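Local coordinates for protein cysteine protease (Listeria monocytogenes, PDB 5HU4) that anchors surface proteins to the bacterial cell wall as a transpeptidase, cleaving their C-terminal sorting signal and transferring them to the wall through a thioester intermediate, at residues 79-85 with 124-130; 50-55 with 110-114; 1-6 with 17-21; 12-16 with 58-62; 71-75 with 140-144. All blocks are in the same frame, centred on the assembly; numbering follows the deposited sequence.

Interaction 1 (79-85 with 124-130); sequences LYEYTVT and VGELEKT
Tyr82 keeps its ring beside its own backbone N (chi1 -61°), while Leu127 extends CG anti to its N (chi1 -175°); together these turns set Leu127 CD1 over the centre of the Tyr82 ring, 3.9 Å from the ring centroid and 12° off the normal, a CH-pi contact. Next to it, Thr130 CG2 meets Tyr80 CE2 at 3.7 Å. The strands are antiparallel, but Glu128 and Lys129 both face Glu81, a classic beta bulge. Glu81 O takes a bond from Glu128 N (2.8 Å) and a weak one from Lys129 N (3.5 Å), and Glu81 N gives to Lys129 O (3.0 Å). Beyond the bulge, Thr83 pairs with Glu126, and Thr85 N bonds Val124 O at 2.8 Å. On the face away from the tyrosines, Lys129 NZ makes long salt bridges to Glu81 OE1 (3.6 Å) and Glu128 OE2, one ammonium probably easing the closeness of both carboxylates. The Tyr82 hydroxyl is held by Gly41 N and that of Tyr80 by Asp75. Strand 78-91 lies between its partner here and strand 70-74, whose Leu73 and Ile71 pair through the backbone with Tyr80 and Tyr82, while helix 135-141 covers Leu79.

Interaction 2 (50-55 with 110-114); sequences HHMRDE and TCDKP
The shortest polar bond across this contact runs from His51 ND1 to Cys111 O, 2.8 Å long. The carbonyl oxygen lies close to the imidazole plane, whereas the donor stands 40° above the plane of the carbonyl. At the other end of the ring, NE2 gives to Glu55 OE1 at 2.6 Å, again in the ring plane and on the syn side of the carboxylate. Held at both nitrogens, the imidazole cannot readily turn about its CB-CG bond.

His51 reaches this position with CG anti to the backbone N (chi1 -173°), which carries the ring across toward the second segment. Pro114 then lies over one face: its CD sits 4.2 Å from the His51 ring centroid, 16° off the normal. Pro114 CA also approaches His51 O to 3.2 Å as a CA-H...O contact. Thr110 OG1 packs against His51 CB, but its hydrogen bond goes to Gly49 O. On the outer side, Arg53 NH1 forms a salt bridge with Glu55 OE2 (3.1 Å), and Arg53 CD lies along Pro114 CG, so the carboxylate that holds His51 is itself steadied.

The site of catalysis is close by. His50, the proton donor/acceptor, and Cys111, which carries the acyl-thioester, do not touch directly; Cys111 SG is 5.4 Å from the His50 ring centroid, approaching obliquely. Bonding a backbone carbonyl of the nucleophile to the side chain next to the catalytic histidine ties the loop after that histidine to the end of strand 105-111, which probably helps hold thiol and imidazole within working distance.

Interaction 3 (1-6 with 17-21); sequences DAVVGS and LVFKG
Val4 N gives a nearly straight bond to Val18 O, 2.8 Å long, and the next rung returns in the other direction, from Val18 N to Gly5 O at 2.6 Å with the donor well above the carbonyl plane. Nearer the N terminus, Lys20 N gives to Ala2 O at 3.1 Å. The register slips by one residue between Val3 and Gly5, a beta bulge. Ala2 N is also accounted for: Asp1 OD1 accepts it at 3.0 Å, on the anti side of the carboxylate. Weaker CA-H...O contacts share the same oxygens, with Val3 CA at 3.4 Å from Val18 O.

Side chains pack on both faces. Val3 CG2 rests 3.6 Å from Phe19 CE2, on the face that also carries Ser6 and Leu17. Val18, across the sheet, sends CG1 to within 3.6 Å of Val4 CG2 and goes on to touch Tyr45 and Leu47. Outer edges are used as well: Ser6 pairs with Thr74 of strand 70-74, and Phe19 with Ala31 and Thr33 of strand 31-33. What results is an antiparallel hairpin, strands 3-9 and 14-19, opening the beta barrel characteristic of sortases.

Interaction 4 (12-16 with 58-62); sequences VDVNL and LFGPI
Val14 and Leu16 of strand 14-19 in the sortase beta barrel, with Val12 just ahead of it, pack against the loop that follows the catalytic histidine, meeting Pro61, Leu58 and Phe59. No hydrogen bond crosses the contact, which is held by apolar groups and by carbonyls set against methyls.

Packing is closest at two places. At the first, Pro61 packs against Val12 and Val14: its CB is 3.2 Å from Val12 O, its own carbonyl O lies 3.3 Å from Val12 CG1, and Val14 CG2 comes down on Pro61 CB at 3.8 Å. Val14 holds CG1 anti to the backbone N (chi1 170°), which leaves CG2 turned to the proline and to Ile62 CG2, 4.0 Å away. At the second, Leu16 wedges CD1 between the backbone of Leu58 and the ring of Phe59, whose CD1 it approaches to 3.8 Å.

The other side of the strand is looser. Asp13 is exposed, and Asn15 points away from the loop, its ND2 making a weak hydrogen bond to Pro143 O. Asp13 and Val14 both face Val9, a G1 beta bulge, with Asp13 in left-handed backbone angles. Packing also thins between the two leucine side chains, where Leu16 CD2 and Leu58 CD2 stay 4.3 Å apart. The Leu58 side chain leads off toward the active-site His50, while Phe59 and Ile62 lean on Leu108 and Thr110 of strand 105-111. The Leu58 backbone stays with the strand: its carbonyl O sits 3.4 Å from Leu16 CD1.

Interaction 5 (71-75 with 140-144); sequences IYLTD and KYFPS
Aromatic stacking comes first: the rings of Tyr72 and Tyr141 lie face to face, centroids 3.8 Å apart and planes only 17° from parallel. Their closest atoms, Tyr72 CZ and Tyr141 CE1, approach to 3.3 Å, and Tyr141 CD1 sits over the centre of the Tyr72 ring. Lys140 CD lies over the opposite face of Tyr141, toward its rim.

A CH-pi contact comes next. Thr74 CG2 points at one face of Phe142, 3.7 Å from the ring centroid and 21° off its normal, displaced toward the rim. With Thr74 OG1 anti to the backbone N (chi1 -171°), the methyl is left to face the ring while the hydroxyl bonds Asn78 O and Leu76 N, where the chain turns into strand 78-91. Tyr141 CB lies over the opposite face of Phe142.

Apolar and edge contacts fill in between. Phe142 CZ is 3.7 Å from Tyr72 CB, and its CE1 meets Tyr72 O edge-on at 3.4 Å. No hydrogen bond crosses between the segments.

Tyr72 and Thr74 share one face of the strand, whereas Ile71 and Leu73 turn the other way, to Ile7 and, for Ile71, to Ile106 and Leu108 as well. Phe142, the first residue to leave the helix, also reaches Ser6 and Ala8 and so spans the seam between strands 70-74 and 3-9. This is a C-terminal helix and its trailing residues packed on the outer face of the sortase beta barrel.

From the N terminus, interaction 3 closes first, making the hairpin of strands 3-9 and 14-19. Interaction 4 starts within that hairpin and crosses it, tying strand 14-19 to the loop that continues from the active-site histidine. Interaction 2 opens in that loop before interaction 4 has closed, so these two cross and touch; it brings the loop to the end of strand 105-111. Interaction 5 opens at strand 70-74 and closes near the C terminus, enclosing interaction 1, which joins strands 78-91 and 119-132; interaction 2 crosses both. Strand 70-74 touches interactions 1 and 3, linking the two ends of the sheet's strand order.

Interaction 1 (79-85 with 124-130)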
# COMPACT_ATOMS: atom_id res chain seq x y z
N LEU A 79 5.79 -11.76 -6.96
CA LEU A 79 5.26 -11.49 -5.63
C LEU A 79 6.31 -10.77 -4.80
O LEU A 79 7.38 -11.32 -4.52
CB LEU A 79 4.83 -12.79 -4.95
CG LEU A 79 4.47 -12.70 -3.46
CD1 LEU A 79 3.31 -11.74 -3.25
CD2 LEU A 79 4.14 -14.08 -2.91
N TYR A 80 6.01 -9.54 -4.41
CA TYR A 80 6.95 -8.74 -3.63
C TYR A 80 6.54 -8.69 -2.17
O TYR A 80 5.48 -8.16 -1.83
CB TYR A 80 7.04 -7.32 -4.20
CG TYR A 80 7.34 -7.28 -5.68
CD1 TYR A 80 6.31 -7.24 -6.62
CD2 TYR A 80 8.64 -7.29 -6.15
CE1 TYR A 80 6.57 -7.20 -7.97
CE2 TYR A 80 8.92 -7.25 -7.51
CZ TYR A 80 7.88 -7.21 -8.41
OH TYR A 80 8.14 -7.18 -9.76
N GLU A 81 7.38 -9.24 -1.30
CA GLU A 81 7.08 -9.30 0.12
C GLU A 81 7.84 -8.25 0.92
O GLU A 81 9.07 -8.24 0.94
CB GLU A 81 7.39 -10.70 0.67
CG GLU A 81 7.23 -10.82 2.18
CD GLU A 81 7.29 -12.25 2.67
OE1 GLU A 81 7.33 -13.17 1.81
OE2 GLU A 81 7.31 -12.47 3.90
N TYR A 82 7.10 -7.36 1.56
CA TYR A 82 7.69 -6.35 2.43
C TYR A 82 7.39 -6.66 3.89
O TYR A 82 6.46 -7.41 4.20
CB TYR A 82 7.16 -4.96 2.08
CG TYR A 82 7.46 -4.49 0.67
CD1 TYR A 82 6.67 -4.90 -0.40
CD2 TYR A 82 8.52 -3.64 0.41
CE1 TYR A 82 6.94 -4.48 -1.69
CE2 TYR A 82 8.79 -3.20 -0.88
CZ TYR A 82 8.00 -3.63 -1.92
OH TYR A 82 8.27 -3.20 -3.20
N THR A 83 8.18 -6.09 4.79
CA THR A 83 7.95 -6.24 6.22
C THR A 83 7.91 -4.87 6.88
O THR A 83 8.88 -4.11 6.81
CB THR A 83 9.03 -7.10 6.89
OG1 THR A 83 8.94 -8.45 6.40
CG2 THR A 83 8.83 -7.12 8.40
N VAL A 84 6.79 -4.55 7.52
CA VAL A 84 6.60 -3.27 8.19
C VAL A 84 7.71 -3.00 9.21
O VAL A 84 7.94 -3.80 10.11
CB VAL A 84 5.24 -3.20 8.90
CG1 VAL A 84 5.11 -1.90 9.69
CG2 VAL A 84 4.10 -3.33 7.90
N THR A 85 8.40 -1.87 9.05
CA THR A 85 9.49 -1.53 9.94
C THR A 85 9.24 -0.22 10.70
O THR A 85 9.84 0.03 11.74
CB THR A 85 10.82 -1.41 9.18
OG1 THR A 85 10.69 -0.44 8.13
CG2 THR A 85 11.22 -2.75 8.58
N VAL A 124 5.72 2.09 6.66
CA VAL A 124 6.83 1.76 5.77
C VAL A 124 7.28 0.32 5.97
O VAL A 124 7.44 -0.15 7.11
CB VAL A 124 8.03 2.71 6.00
CG1 VAL A 124 9.27 2.20 5.27
CG2 VAL A 124 7.68 4.12 5.57
N GLY A 125 7.47 -0.40 4.87
CA GLY A 125 7.93 -1.77 4.92
C GLY A 125 9.11 -2.01 4.00
O GLY A 125 9.08 -1.63 2.83
N GLU A 126 10.16 -2.64 4.52
CA GLU A 126 11.34 -2.96 3.73
C GLU A 126 11.14 -4.27 2.97
O GLU A 126 10.56 -5.22 3.50
CB GLU A 126 12.58 -3.05 4.62
CG GLU A 126 12.90 -1.78 5.38
CD GLU A 126 13.35 -0.66 4.48
OE1 GLU A 126 13.97 -0.95 3.43
OE2 GLU A 126 13.11 0.52 4.81
N LEU A 127 11.63 -4.32 1.73
CA LEU A 127 11.53 -5.53 0.92
C LEU A 127 12.35 -6.65 1.54
O LEU A 127 13.51 -6.45 1.90
CB LEU A 127 11.99 -5.26 -0.51
CG LEU A 127 11.83 -6.40 -1.52
CD1 LEU A 127 10.36 -6.69 -1.79
CD2 LEU A 127 12.57 -6.09 -2.81
N GLU A 128 11.74 -7.82 1.67
CA GLU A 128 12.40 -8.94 2.33
C GLU A 128 12.71 -10.06 1.34
O GLU A 128 13.74 -10.72 1.45
CB GLU A 128 11.53 -9.44 3.49
CG GLU A 128 11.51 -10.95 3.69
CD GLU A 128 10.65 -11.36 4.88
OE1 GLU A 128 10.00 -10.48 5.48
OE2 GLU A 128 10.64 -12.56 5.22
N LYS A 129 11.82 -10.25 0.37
CA LYS A 129 12.05 -11.23 -0.69
C LYS A 129 11.19 -10.97 -1.92
O LYS A 129 10.14 -10.33 -1.83
CB LYS A 129 11.81 -12.65 -0.17
CG LYS A 129 10.35 -13.07 -0.16
CD LYS A 129 10.15 -14.37 0.61
CE LYS A 129 10.45 -14.17 2.09
NZ LYS A 129 10.01 -15.33 2.90
N THR A 130 11.64 -11.48 -3.06
CA THR A 130 10.90 -11.37 -4.31
C THR A 130 10.85 -12.73 -5.01
O THR A 130 11.87 -13.41 -5.11
CB THR A 130 11.53 -10.33 -5.26
OG1 THR A 130 11.52 -9.04 -4.63
CG2 THR A 130 10.76 -10.26 -6.57
O HOH W 1 12.40 1.29 7.97

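Interaction 2 (50-55 with 110-114)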
# COMPACT_ATOMS: atom_id res chain seq x y z
N HIS A 50 -7.75 5.76 0.63
CA HIS A 50 -8.63 6.59 1.44
C HIS A 50 -9.02 5.92 2.76
O HIS A 50 -9.10 4.70 2.84
CB HIS A 50 -9.90 6.95 0.66
CG HIS A 50 -10.59 8.18 1.16
ND1 HIS A 50 -10.04 9.43 1.07
CD2 HIS A 50 -11.79 8.33 1.78
CE1 HIS A 50 -10.88 10.32 1.59
NE2 HIS A 50 -11.94 9.68 2.03
N HIS A 51 -9.23 6.74 3.78
CA HIS A 51 -9.73 6.27 5.06
C HIS A 51 -11.20 6.65 5.18
O HIS A 51 -11.54 7.80 5.46
CB HIS A 51 -8.92 6.86 6.21
CG HIS A 51 -9.26 6.31 7.56
ND1 HIS A 51 -8.53 6.59 8.69
CD2 HIS A 51 -10.26 5.48 7.96
CE1 HIS A 51 -9.06 5.97 9.73
NE2 HIS A 51 -10.12 5.29 9.31
N MET A 52 -12.08 5.68 4.95
CA MET A 52 -13.52 5.92 4.97
C MET A 52 -14.09 5.76 6.37
O MET A 52 -13.42 5.24 7.26
CB MET A 52 -14.23 4.99 3.99
CG MET A 52 -13.80 5.17 2.54
SD MET A 52 -14.76 4.17 1.40
CE MET A 52 -16.37 4.94 1.55
N ARG A 53 -15.33 6.20 6.56
CA ARG A 53 -16.01 6.07 7.84
C ARG A 53 -16.12 4.59 8.21
O ARG A 53 -15.93 4.21 9.36
CB ARG A 53 -17.39 6.72 7.81
CG ARG A 53 -18.06 6.78 9.17
CD ARG A 53 -17.22 7.60 10.15
NE ARG A 53 -17.56 7.31 11.54
CZ ARG A 53 -16.94 6.40 12.28
NH1 ARG A 53 -15.94 5.69 11.77
NH2 ARG A 53 -17.31 6.20 13.54
N ASP A 54 -16.42 3.77 7.21
CA ASP A 54 -16.35 2.32 7.37
C ASP A 54 -14.88 1.95 7.47
O ASP A 54 -14.17 1.90 6.46
CB ASP A 54 -17.03 1.61 6.20
CG ASP A 54 -17.05 0.10 6.36
OD1 ASP A 54 -16.64 -0.40 7.43
OD2 ASP A 54 -17.49 -0.59 5.42
N GLU A 55 -14.43 1.68 8.69
CA GLU A 55 -13.01 1.47 8.98
C GLU A 55 -12.43 0.23 8.29
O GLU A 55 -11.21 0.05 8.27
CB GLU A 55 -12.79 1.37 10.49
CG GLU A 55 -13.34 2.55 11.28
CD GLU A 55 -12.63 3.85 10.96
OE1 GLU A 55 -11.40 3.92 11.17
OE2 GLU A 55 -13.30 4.79 10.49
N THR A 110 -2.40 6.87 4.37
CA THR A 110 -3.83 7.11 4.53
C THR A 110 -4.07 8.21 5.55
O THR A 110 -3.19 8.54 6.35
CB THR A 110 -4.58 5.83 4.97
OG1 THR A 110 -5.99 6.01 4.79
CG2 THR A 110 -4.29 5.51 6.43
N CYS A 111 -5.27 8.79 5.52
CA CYS A 111 -5.64 9.80 6.51
C CYS A 111 -5.79 9.14 7.87
O CYS A 111 -6.18 7.98 7.96
CB CYS A 111 -6.94 10.50 6.10
SG CYS A 111 -6.95 11.13 4.40
N ASP A 112 -5.48 9.88 8.93
CA ASP A 112 -5.55 9.32 10.28
C ASP A 112 -7.00 9.32 10.78
O ASP A 112 -7.30 8.73 11.82
CB ASP A 112 -4.65 10.10 11.24
CG ASP A 112 -5.21 11.46 11.60
OD1 ASP A 112 -5.68 12.17 10.69
OD2 ASP A 112 -5.17 11.82 12.79
N LYS A 113 -7.88 9.99 10.05
CA LYS A 113 -9.30 10.02 10.37
C LYS A 113 -10.14 9.88 9.10
O LYS A 113 -9.66 10.17 8.00
CB LYS A 113 -9.68 11.33 11.09
CG LYS A 113 -8.63 11.86 12.05
CD LYS A 113 -9.02 13.23 12.59
CE LYS A 113 -9.64 13.12 13.97
NZ LYS A 113 -8.76 12.37 14.91
N PRO A 114 -11.40 9.43 9.24
CA PRO A 114 -12.32 9.41 8.10
C PRO A 114 -12.88 10.80 7.79
O PRO A 114 -13.43 11.02 6.71
CB PRO A 114 -13.43 8.46 8.55
CG PRO A 114 -13.41 8.55 10.03
CD PRO A 114 -11.97 8.74 10.42

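Interaction 3 (1-6 with 17-21)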
# COMPACT_ATOMS: atom_id res chain seq x y z
N ASP A 1 -8.37 -0.73 -18.53
CA ASP A 1 -8.39 -0.45 -17.09
C ASP A 1 -7.10 0.23 -16.65
O ASP A 1 -6.12 0.28 -17.40
CB ASP A 1 -8.60 -1.74 -16.30
CG ASP A 1 -9.62 -1.58 -15.18
OD1 ASP A 1 -9.83 -0.43 -14.73
OD2 ASP A 1 -10.21 -2.60 -14.76
N ALA A 2 -7.10 0.73 -15.42
CA ALA A 2 -5.94 1.42 -14.87
C ALA A 2 -5.28 0.58 -13.78
O ALA A 2 -4.41 1.05 -13.05
CB ALA A 2 -6.34 2.78 -14.32
N VAL A 3 -5.72 -0.67 -13.68
CA VAL A 3 -5.19 -1.60 -12.68
C VAL A 3 -3.80 -2.09 -13.07
O VAL A 3 -3.57 -2.48 -14.21
CB VAL A 3 -6.13 -2.81 -12.50
CG1 VAL A 3 -5.55 -3.80 -11.50
CG2 VAL A 3 -7.51 -2.35 -12.07
N VAL A 4 -2.88 -2.07 -12.11
CA VAL A 4 -1.52 -2.53 -12.36
C VAL A 4 -1.19 -3.77 -11.54
O VAL A 4 -0.21 -4.47 -11.82
CB VAL A 4 -0.49 -1.43 -12.03
CG1 VAL A 4 -0.65 -0.25 -12.99
CG2 VAL A 4 -0.63 -0.97 -10.60
N GLY A 5 -2.01 -4.05 -10.53
CA GLY A 5 -1.80 -5.22 -9.69
C GLY A 5 -2.60 -5.18 -8.39
O GLY A 5 -3.64 -4.54 -8.31
N SER A 6 -2.09 -5.88 -7.38
CA SER A 6 -2.78 -5.98 -6.10
C SER A 6 -1.83 -5.78 -4.92
O SER A 6 -0.63 -6.01 -5.02
CB SER A 6 -3.48 -7.33 -5.97
OG SER A 6 -4.50 -7.48 -6.93
N LEU A 17 -7.02 -3.76 -5.10
CA LEU A 17 -6.41 -3.59 -6.41
C LEU A 17 -5.54 -2.33 -6.40
O LEU A 17 -5.86 -1.36 -5.71
CB LEU A 17 -7.47 -3.49 -7.50
CG LEU A 17 -8.33 -4.73 -7.75
CD1 LEU A 17 -9.42 -4.42 -8.77
CD2 LEU A 17 -7.48 -5.90 -8.21
N VAL A 18 -4.46 -2.35 -7.16
CA VAL A 18 -3.59 -1.18 -7.25
C VAL A 18 -3.83 -0.44 -8.56
O VAL A 18 -3.79 -1.03 -9.64
CB VAL A 18 -2.10 -1.57 -7.15
CG1 VAL A 18 -1.23 -0.32 -7.13
CG2 VAL A 18 -1.85 -2.40 -5.91
N PHE A 19 -4.09 0.86 -8.45
CA PHE A 19 -4.35 1.69 -9.62
C PHE A 19 -3.19 2.63 -9.89
O PHE A 19 -2.44 2.99 -8.97
CB PHE A 19 -5.64 2.49 -9.44
CG PHE A 19 -6.88 1.64 -9.40
CD1 PHE A 19 -7.27 1.02 -8.22
CD2 PHE A 19 -7.65 1.46 -10.54
CE1 PHE A 19 -8.41 0.23 -8.18
CE2 PHE A 19 -8.79 0.68 -10.50
CZ PHE A 19 -9.17 0.06 -9.32
N LYS A 20 -3.03 3.03 -11.15
CA LYS A 20 -1.96 3.94 -11.53
C LYS A 20 -2.43 5.38 -11.41
O LYS A 20 -3.30 5.82 -12.16
CB LYS A 20 -1.48 3.63 -12.95
CG LYS A 20 -0.01 3.92 -13.19
CD LYS A 20 0.41 3.53 -14.60
CE LYS A 20 1.90 3.25 -14.68
NZ LYS A 20 2.27 2.63 -15.99
N GLY A 21 -1.85 6.12 -10.47
CA GLY A 21 -2.17 7.52 -10.29
C GLY A 21 -3.19 7.78 -9.19
O GLY A 21 -4.21 7.09 -9.10

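Interaction 4 (12-16 with 58-62)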
# COMPACT_ATOMS: atom_id res chain seq x y z
N VAL A 12 -4.42 -7.20 8.83
CA VAL A 12 -5.50 -6.25 9.04
C VAL A 12 -6.58 -6.40 7.97
O VAL A 12 -7.40 -5.50 7.77
CB VAL A 12 -4.99 -4.80 9.03
CG1 VAL A 12 -4.15 -4.52 10.27
CG2 VAL A 12 -4.18 -4.53 7.77
N ASP A 13 -6.57 -7.55 7.29
CA ASP A 13 -7.59 -7.90 6.30
C ASP A 13 -7.71 -6.89 5.17
O ASP A 13 -8.81 -6.52 4.77
CB ASP A 13 -8.95 -8.08 6.99
CG ASP A 13 -9.79 -9.16 6.33
OD1 ASP A 13 -9.22 -9.98 5.58
OD2 ASP A 13 -11.02 -9.19 6.56
N VAL A 14 -6.57 -6.43 4.66
CA VAL A 14 -6.55 -5.55 3.50
C VAL A 14 -6.20 -6.34 2.25
O VAL A 14 -5.16 -7.00 2.19
CB VAL A 14 -5.54 -4.39 3.67
CG1 VAL A 14 -5.36 -3.65 2.36
CG2 VAL A 14 -6.00 -3.45 4.77
N ASN A 15 -7.07 -6.29 1.25
CA ASN A 15 -6.85 -6.95 -0.02
C ASN A 15 -7.44 -6.12 -1.15
O ASN A 15 -8.64 -6.18 -1.40
CB ASN A 15 -7.45 -8.36 -0.02
CG ASN A 15 -7.12 -9.14 -1.29
OD1 ASN A 15 -6.28 -8.73 -2.09
ND2 ASN A 15 -7.80 -10.27 -1.47
N LEU A 16 -6.60 -5.33 -1.81
CA LEU A 16 -7.09 -4.33 -2.75
C LEU A 16 -6.40 -4.40 -4.11
O LEU A 16 -5.34 -5.01 -4.26
CB LEU A 16 -6.90 -2.93 -2.16
CG LEU A 16 -7.51 -2.68 -0.78
CD1 LEU A 16 -7.04 -1.34 -0.24
CD2 LEU A 16 -9.03 -2.73 -0.85
N LEU A 58 -10.80 -0.02 2.17
CA LEU A 58 -9.56 0.51 1.60
C LEU A 58 -8.37 0.46 2.55
O LEU A 58 -7.96 -0.62 2.98
CB LEU A 58 -9.79 1.95 1.12
CG LEU A 58 -10.90 2.10 0.07
CD1 LEU A 58 -11.12 3.56 -0.29
CD2 LEU A 58 -10.58 1.27 -1.17
N PHE A 59 -7.81 1.62 2.88
CA PHE A 59 -6.63 1.67 3.74
C PHE A 59 -6.96 2.04 5.18
O PHE A 59 -6.07 2.33 5.97
CB PHE A 59 -5.60 2.66 3.19
CG PHE A 59 -4.55 2.02 2.33
CD1 PHE A 59 -4.64 0.68 1.99
CD2 PHE A 59 -3.47 2.75 1.86
CE1 PHE A 59 -3.68 0.08 1.20
CE2 PHE A 59 -2.51 2.16 1.07
CZ PHE A 59 -2.61 0.83 0.74
N GLY A 60 -8.24 2.04 5.51
CA GLY A 60 -8.68 2.20 6.89
C GLY A 60 -8.00 1.28 7.89
O GLY A 60 -7.48 1.75 8.90
N PRO A 61 -7.99 -0.04 7.62
CA PRO A 61 -7.42 -0.99 8.58
C PRO A 61 -5.90 -0.91 8.80
O PRO A 61 -5.42 -1.51 9.76
CB PRO A 61 -7.78 -2.36 7.98
CG PRO A 61 -8.96 -2.09 7.12
CD PRO A 61 -8.70 -0.74 6.53
N ILE A 62 -5.17 -0.20 7.94
CA ILE A 62 -3.71 -0.16 8.10
C ILE A 62 -3.31 0.78 9.24
O ILE A 62 -2.13 0.90 9.56
CB ILE A 62 -3.00 0.29 6.80
CG1 ILE A 62 -3.07 1.80 6.62
CG2 ILE A 62 -3.56 -0.45 5.60
CD1 ILE A 62 -2.08 2.34 5.61

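Interaction 5 (71-75 with 140-144)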
# COMPACT_ATOMS: atom_id res chain seq x y z
N ILE A 71 3.59 -7.15 4.15
CA ILE A 71 2.80 -6.51 3.10
C ILE A 71 3.11 -7.20 1.78
O ILE A 71 4.28 -7.31 1.39
CB ILE A 71 3.10 -5.01 2.98
CG1 ILE A 71 2.87 -4.31 4.32
CG2 ILE A 71 2.23 -4.38 1.90
CD1 ILE A 71 3.30 -2.86 4.33
N TYR A 72 2.07 -7.66 1.09
CA TYR A 72 2.26 -8.37 -0.16
C TYR A 72 1.82 -7.52 -1.35
O TYR A 72 0.73 -6.95 -1.35
CB TYR A 72 1.51 -9.70 -0.14
CG TYR A 72 2.02 -10.63 0.93
CD1 TYR A 72 3.11 -11.45 0.70
CD2 TYR A 72 1.41 -10.68 2.18
CE1 TYR A 72 3.58 -12.31 1.67
CE2 TYR A 72 1.88 -11.53 3.16
CZ TYR A 72 2.97 -12.34 2.90
OH TYR A 72 3.43 -13.19 3.88
N LEU A 73 2.69 -7.45 -2.35
CA LEU A 73 2.45 -6.64 -3.53
C LEU A 73 2.76 -7.46 -4.78
O LEU A 73 3.73 -8.21 -4.80
CB LEU A 73 3.32 -5.38 -3.49
CG LEU A 73 3.19 -4.35 -4.61
CD1 LEU A 73 1.82 -3.70 -4.59
CD2 LEU A 73 4.29 -3.31 -4.50
N THR A 74 1.93 -7.32 -5.81
CA THR A 74 2.15 -8.08 -7.03
C THR A 74 1.73 -7.32 -8.29
O THR A 74 0.81 -6.50 -8.26
CB THR A 74 1.40 -9.43 -7.00
OG1 THR A 74 1.81 -10.23 -8.12
CG2 THR A 74 -0.11 -9.23 -7.04
N ASP A 75 2.45 -7.58 -9.38
CA ASP A 75 2.10 -7.05 -10.69
C ASP A 75 1.58 -8.19 -11.55
O ASP A 75 1.52 -8.09 -12.78
CB ASP A 75 3.30 -6.37 -11.35
CG ASP A 75 4.56 -7.22 -11.28
OD1 ASP A 75 4.46 -8.42 -10.97
OD2 ASP A 75 5.65 -6.67 -11.54
N LYS A 140 -3.39 -17.42 -2.31
CA LYS A 140 -3.12 -17.42 -0.87
C LYS A 140 -3.10 -16.00 -0.31
O LYS A 140 -3.74 -15.71 0.69
CB LYS A 140 -1.80 -18.12 -0.56
CG LYS A 140 -1.69 -18.57 0.89
CD LYS A 140 -0.24 -18.75 1.32
CE LYS A 140 -0.16 -19.30 2.73
NZ LYS A 140 -1.15 -18.65 3.64
N TYR A 141 -2.35 -15.12 -0.97
CA TYR A 141 -2.15 -13.77 -0.46
C TYR A 141 -3.10 -12.75 -1.09
O TYR A 141 -3.42 -11.74 -0.47
CB TYR A 141 -0.70 -13.34 -0.68
CG TYR A 141 0.28 -14.17 0.11
CD1 TYR A 141 0.24 -14.19 1.50
CD2 TYR A 141 1.25 -14.93 -0.53
CE1 TYR A 141 1.13 -14.95 2.23
CE2 TYR A 141 2.15 -15.70 0.20
CZ TYR A 141 2.08 -15.70 1.57
OH TYR A 141 2.97 -16.46 2.30
N PHE A 142 -3.55 -13.02 -2.30
CA PHE A 142 -4.53 -12.15 -2.94
C PHE A 142 -5.79 -12.93 -3.32
O PHE A 142 -6.09 -13.09 -4.50
CB PHE A 142 -3.92 -11.50 -4.19
CG PHE A 142 -2.57 -10.89 -3.95
CD1 PHE A 142 -2.46 -9.63 -3.38
CD2 PHE A 142 -1.42 -11.58 -4.27
CE1 PHE A 142 -1.22 -9.07 -3.16
CE2 PHE A 142 -0.17 -11.03 -4.05
CZ PHE A 142 -0.07 -9.77 -3.49
N PRO A 143 -6.55 -13.41 -2.31
CA PRO A 143 -7.68 -14.29 -2.60
C PRO A 143 -8.94 -13.53 -3.01
O PRO A 143 -9.03 -12.32 -2.78
CB PRO A 143 -7.89 -15.02 -1.27
CG PRO A 143 -7.51 -13.99 -0.26
CD PRO A 143 -6.37 -13.21 -0.86
N SER A 144 -9.88 -14.17 -3.66
CA SER A 144 -10.96 -13.47 -4.33
C SER A 144 -12.09 -12.86 -3.51
O SER A 144 -12.06 -12.78 -2.31
CB SER A 144 -11.58 -14.38 -5.41
OG SER A 144 -11.15 -14.06 -6.70